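Local coordinates for protein BAG family molecular chaperone regulator 2 (Arabidopsis thaliana, PDB 4HWD) that probably acts as a co-chaperone that binds the ATPase domain of HSP70/HSC70 chaperones and regulates programmed cell death and stress responses, at residues 35-41 with 85-90. Numbering follows the deposited sequence.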
ATOM      1  N   LYS A  35     -16.399  14.069  -3.520  1.00 53.34           N
ATOM      2  CA  LYS A  35     -15.330  14.124  -4.514  1.00 53.39           C
ATOM      3  C   LYS A  35     -13.959  14.243  -3.855  1.00 48.42           C
ATOM      4  O   LYS A  35     -13.813  14.857  -2.795  1.00 39.13           O
ATOM      5  CB  LYS A  35     -15.538  15.314  -5.455  1.00 59.59           C
ATOM      6  CG  LYS A  35     -14.535  15.403  -6.610  1.00 49.42           C
ATOM      7  CD  LYS A  35     -14.949  14.530  -7.786  1.00 60.22           C
ATOM      8  CE  LYS A  35     -14.047  14.770  -8.992  1.00 62.37           C
ATOM      9  NZ  LYS A  35     -14.584  14.146 -10.238  1.00 51.52           N
ATOM     10  N   VAL A  36     -12.963  13.641  -4.499  1.00 25.26           N
ATOM     11  CA  VAL A  36     -11.578  13.657  -4.025  1.00 22.91           C
ATOM     12  C   VAL A  36     -10.700  14.169  -5.159  1.00 17.98           C
ATOM     13  O   VAL A  36     -10.896  13.803  -6.316  1.00 16.21           O
ATOM     14  CB  VAL A  36     -11.106  12.234  -3.600  1.00 16.61           C
ATOM     15  CG1 VAL A  36      -9.583  12.182  -3.492  1.00 16.47           C
ATOM     16  CG2 VAL A  36     -11.721  11.871  -2.256  1.00 11.99           C
ATOM     17  N   GLU A  37      -9.740  15.023  -4.824  1.00 26.26           N
ATOM     18  CA  GLU A  37      -8.844  15.584  -5.826  1.00 30.57           C
ATOM     19  C   GLU A  37      -8.106  14.440  -6.523  1.00 31.02           C
ATOM     20  O   GLU A  37      -7.559  13.550  -5.870  1.00 26.27           O
ATOM     21  CB  GLU A  37      -7.858  16.540  -5.150  1.00 35.26           C
ATOM     22  CG  GLU A  37      -7.298  17.629  -6.050  1.00 51.22           C
ATOM     23  CD  GLU A  37      -6.622  18.740  -5.256  1.00 63.84           C
ATOM     24  OE1 GLU A  37      -7.310  19.386  -4.435  1.00 58.26           O
ATOM     25  OE2 GLU A  37      -5.406  18.967  -5.447  1.00 56.58           O
ATOM     26  N   GLU A  38      -8.099  14.462  -7.850  1.00 28.17           N
ATOM     27  CA  GLU A  38      -7.441  13.410  -8.612  1.00 34.22           C
ATOM     28  C   GLU A  38      -5.960  13.270  -8.283  1.00 32.51           C
ATOM     29  O   GLU A  38      -5.457  12.160  -8.118  1.00 33.43           O
ATOM     30  CB  GLU A  38      -7.613  13.653 -10.114  1.00 31.74           C
ATOM     31  CG  GLU A  38      -7.020  12.545 -10.969  1.00 38.41           C
ATOM     32  CD  GLU A  38      -7.625  11.183 -10.667  1.00 50.88           C
ATOM     33  OE1 GLU A  38      -7.066  10.169 -11.137  1.00 44.18           O
ATOM     34  OE2 GLU A  38      -8.662  11.125  -9.967  1.00 45.88           O
ATOM     35  N   LYS A  39      -5.263  14.395  -8.190  1.00 19.76           N
ATOM     36  CA  LYS A  39      -3.843  14.373  -7.878  1.00 22.42           C
ATOM     37  C   LYS A  39      -3.565  13.641  -6.564  1.00 18.73           C
ATOM     38  O   LYS A  39      -2.490  13.079  -6.390  1.00 14.67           O
ATOM     39  CB  LYS A  39      -3.283  15.806  -7.834  1.00 27.56           C
ATOM     40  CG  LYS A  39      -3.976  16.741  -6.856  1.00 30.73           C
ATOM     41  CD  LYS A  39      -3.439  16.570  -5.441  1.00 47.05           C
ATOM     42  CE  LYS A  39      -2.117  17.307  -5.242  1.00 41.49           C
ATOM     43  NZ  LYS A  39      -2.316  18.785  -5.217  1.00 46.86           N
ATOM     44  N   ASN A  40      -4.532  13.638  -5.649  1.00 20.78           N
ATOM     45  CA  ASN A  40      -4.358  12.948  -4.369  1.00 22.09           C
ATOM     46  C   ASN A  40      -4.472  11.442  -4.541  1.00 22.06           C
ATOM     47  O   ASN A  40      -3.803  10.676  -3.847  1.00 20.44           O
ATOM     48  CB  ASN A  40      -5.378  13.436  -3.340  1.00 20.95           C
ATOM     49  CG  ASN A  40      -5.050  14.825  -2.822  1.00 29.64           C
ATOM     50  OD1 ASN A  40      -3.891  15.124  -2.520  1.00 22.90           O
ATOM     51  ND2 ASN A  40      -6.064  15.678  -2.715  1.00 29.88           N
ATOM     52  N   LEU A  41      -5.328  11.021  -5.463  1.00  9.69           N
ATOM     53  CA  LEU A  41      -5.494   9.598  -5.750  1.00 14.41           C
ATOM     54  C   LEU A  41      -4.187   9.126  -6.381  1.00 12.08           C
ATOM     55  O   LEU A  41      -3.707   8.026  -6.105  1.00 13.25           O
ATOM     56  CB  LEU A  41      -6.660   9.383  -6.721  1.00 10.40           C
ATOM     57  CG  LEU A  41      -7.972   8.811  -6.170  1.00 17.22           C
ATOM     58  CD1 LEU A  41      -8.230   9.310  -4.762  1.00 11.28           C
ATOM     59  CD2 LEU A  41      -9.114   9.188  -7.104  1.00 17.65           C
ATOM     60  N   LEU A  85     -11.031   3.226  -7.612  1.00 10.81           N
ATOM     61  CA  LEU A  85     -11.447   4.516  -7.059  1.00 11.03           C
ATOM     62  C   LEU A  85     -11.184   5.618  -8.085  1.00 10.52           C
ATOM     63  O   LEU A  85     -11.958   6.566  -8.196  1.00 11.10           O
ATOM     64  CB  LEU A  85     -10.700   4.847  -5.753  1.00  7.91           C
ATOM     65  CG  LEU A  85     -11.127   4.130  -4.463  1.00  8.83           C
ATOM     66  CD1 LEU A  85     -10.544   4.849  -3.248  1.00  7.61           C
ATOM     67  CD2 LEU A  85     -12.643   4.117  -4.371  1.00  6.33           C
ATOM     68  N   LYS A  86     -10.085   5.494  -8.823  1.00 13.80           N
ATOM     69  CA  LYS A  86      -9.731   6.484  -9.841  1.00 17.97           C
ATOM     70  C   LYS A  86     -10.791   6.511 -10.928  1.00 20.03           C
ATOM     71  O   LYS A  86     -11.197   7.573 -11.388  1.00 24.66           O
ATOM     72  CB  LYS A  86      -8.374   6.154 -10.473  1.00 18.26           C
ATOM     73  CG  LYS A  86      -7.181   6.400  -9.569  1.00 19.76           C
ATOM     74  CD  LYS A  86      -5.873   6.008 -10.231  1.00 22.39           C
ATOM     75  CE  LYS A  86      -5.602   6.828 -11.482  1.00 31.46           C
ATOM     76  NZ  LYS A  86      -4.308   6.442 -12.132  1.00 27.29           N
ATOM     77  N   ILE A  87     -11.232   5.328 -11.335  1.00 15.87           N
ATOM     78  CA  ILE A  87     -12.245   5.200 -12.368  1.00 21.55           C
ATOM     79  C   ILE A  87     -13.562   5.786 -11.872  1.00 25.57           C
ATOM     80  O   ILE A  87     -14.198   6.594 -12.558  1.00 20.92           O
ATOM     81  CB  ILE A  87     -12.429   3.704 -12.760  1.00 13.39           C
ATOM     82  CG1 ILE A  87     -11.242   3.256 -13.620  1.00 14.67           C
ATOM     83  CG2 ILE A  87     -13.753   3.497 -13.487  1.00 14.26           C
ATOM     84  CD1 ILE A  87     -11.193   1.769 -13.900  1.00  7.94           C
ATOM     85  N   LYS A  88     -13.944   5.388 -10.663  1.00 26.76           N
ATOM     86  CA  LYS A  88     -15.184   5.822 -10.032  1.00 26.52           C
ATOM     87  C   LYS A  88     -15.213   7.322  -9.720  1.00 28.42           C
ATOM     88  O   LYS A  88     -16.279   7.943  -9.715  1.00 25.92           O
ATOM     89  CB  LYS A  88     -15.383   5.012  -8.753  1.00 26.04           C
ATOM     90  CG  LYS A  88     -16.807   4.894  -8.278  1.00 39.97           C
ATOM     91  CD  LYS A  88     -16.909   3.794  -7.229  1.00 42.15           C
ATOM     92  CE  LYS A  88     -18.300   3.717  -6.630  1.00 54.35           C
ATOM     93  NZ  LYS A  88     -18.658   4.978  -5.933  1.00 28.83           N
ATOM     94  N   ASN A  89     -14.041   7.900  -9.472  1.00 31.10           N
ATOM     95  CA  ASN A  89     -13.934   9.320  -9.142  1.00 28.54           C
ATOM     96  C   ASN A  89     -13.877  10.203 -10.386  1.00 38.88           C
ATOM     97  O   ASN A  89     -14.715  11.089 -10.567  1.00 46.61           O
ATOM     98  CB  ASN A  89     -12.689   9.557  -8.279  1.00 26.98           C
ATOM     99  CG  ASN A  89     -12.624  10.964  -7.714  1.00 24.55           C
ATOM    100  OD1 ASN A  89     -13.532  11.407  -7.003  1.00 29.28           O
ATOM    101  ND2 ASN A  89     -11.545  11.672  -8.017  1.00 23.67           N
ATOM    102  N   SER A  90     -12.889   9.952 -11.242  1.00 63.04           N
ATOM    103  CA  SER A  90     -12.707  10.729 -12.467  1.00 69.10           C
ATOM    104  C   SER A  90     -13.277  10.029 -13.702  1.00 57.55           C
ATOM    105  O   SER A  90     -12.579   9.158 -14.263  1.00 62.40           O
ATOM    106  CB  SER A  90     -11.218  11.031 -12.687  1.00 75.90           C
ATOM    107  OG  SER A  90     -10.468   9.845 -12.902  1.00 77.02           O
ATOM    108  OXT SER A  90     -14.418  10.355 -14.092  1.00 40.23           O
TER
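Asn-89 pairs its side-chain amide with the backbone of Val-36, a clear case of one residue reading both polar groups of an extended loop residue. Asn-89 ND2 donates to Val-36 O at 2.8 Å, somewhat out of both the carbonyl and amide planes, while Val-36 N reaches Asn-89 OD1 in a weak bond of 3.4 Å. A chi1 of -171° turns the amide away from the backbone N and sends it from the last turn of helix 63-89 to the loop before helix 38-57. An alanine here would take away the amide, and the loop at Val-36 is likely to be set freer to shift from the helix end.

Charge supplements this pairing. Lys-35 NZ donates to Asn-89 O at 3.1 Å, from above the carbonyl plane, and its positive charge would probably suit the negative end of the helix dipole. Glu-38 OE1 lies 4.7 Å from Lys-86 NZ, opposite charges not in contact. The Glu-38 carboxylate is nearly coplanar with the neutral Asn-89 amide, but Glu-38 OE2 and Asn-89 ND2, 3.5 Å apart, merely approach each other.

Apolar packing lies beneath: Leu-41 CD2 rests 3.8 Å from Asn-89 CB, and Leu-41 also touches Phe-26 of helix 2-31, so all three helices of the BAG domain bundle meet here. The chemistry implies that two amide hydrogen bonds, one weak, and a lysine bond tie the interhelical loop to the C-terminal helix end, backed by the hydrophobic core.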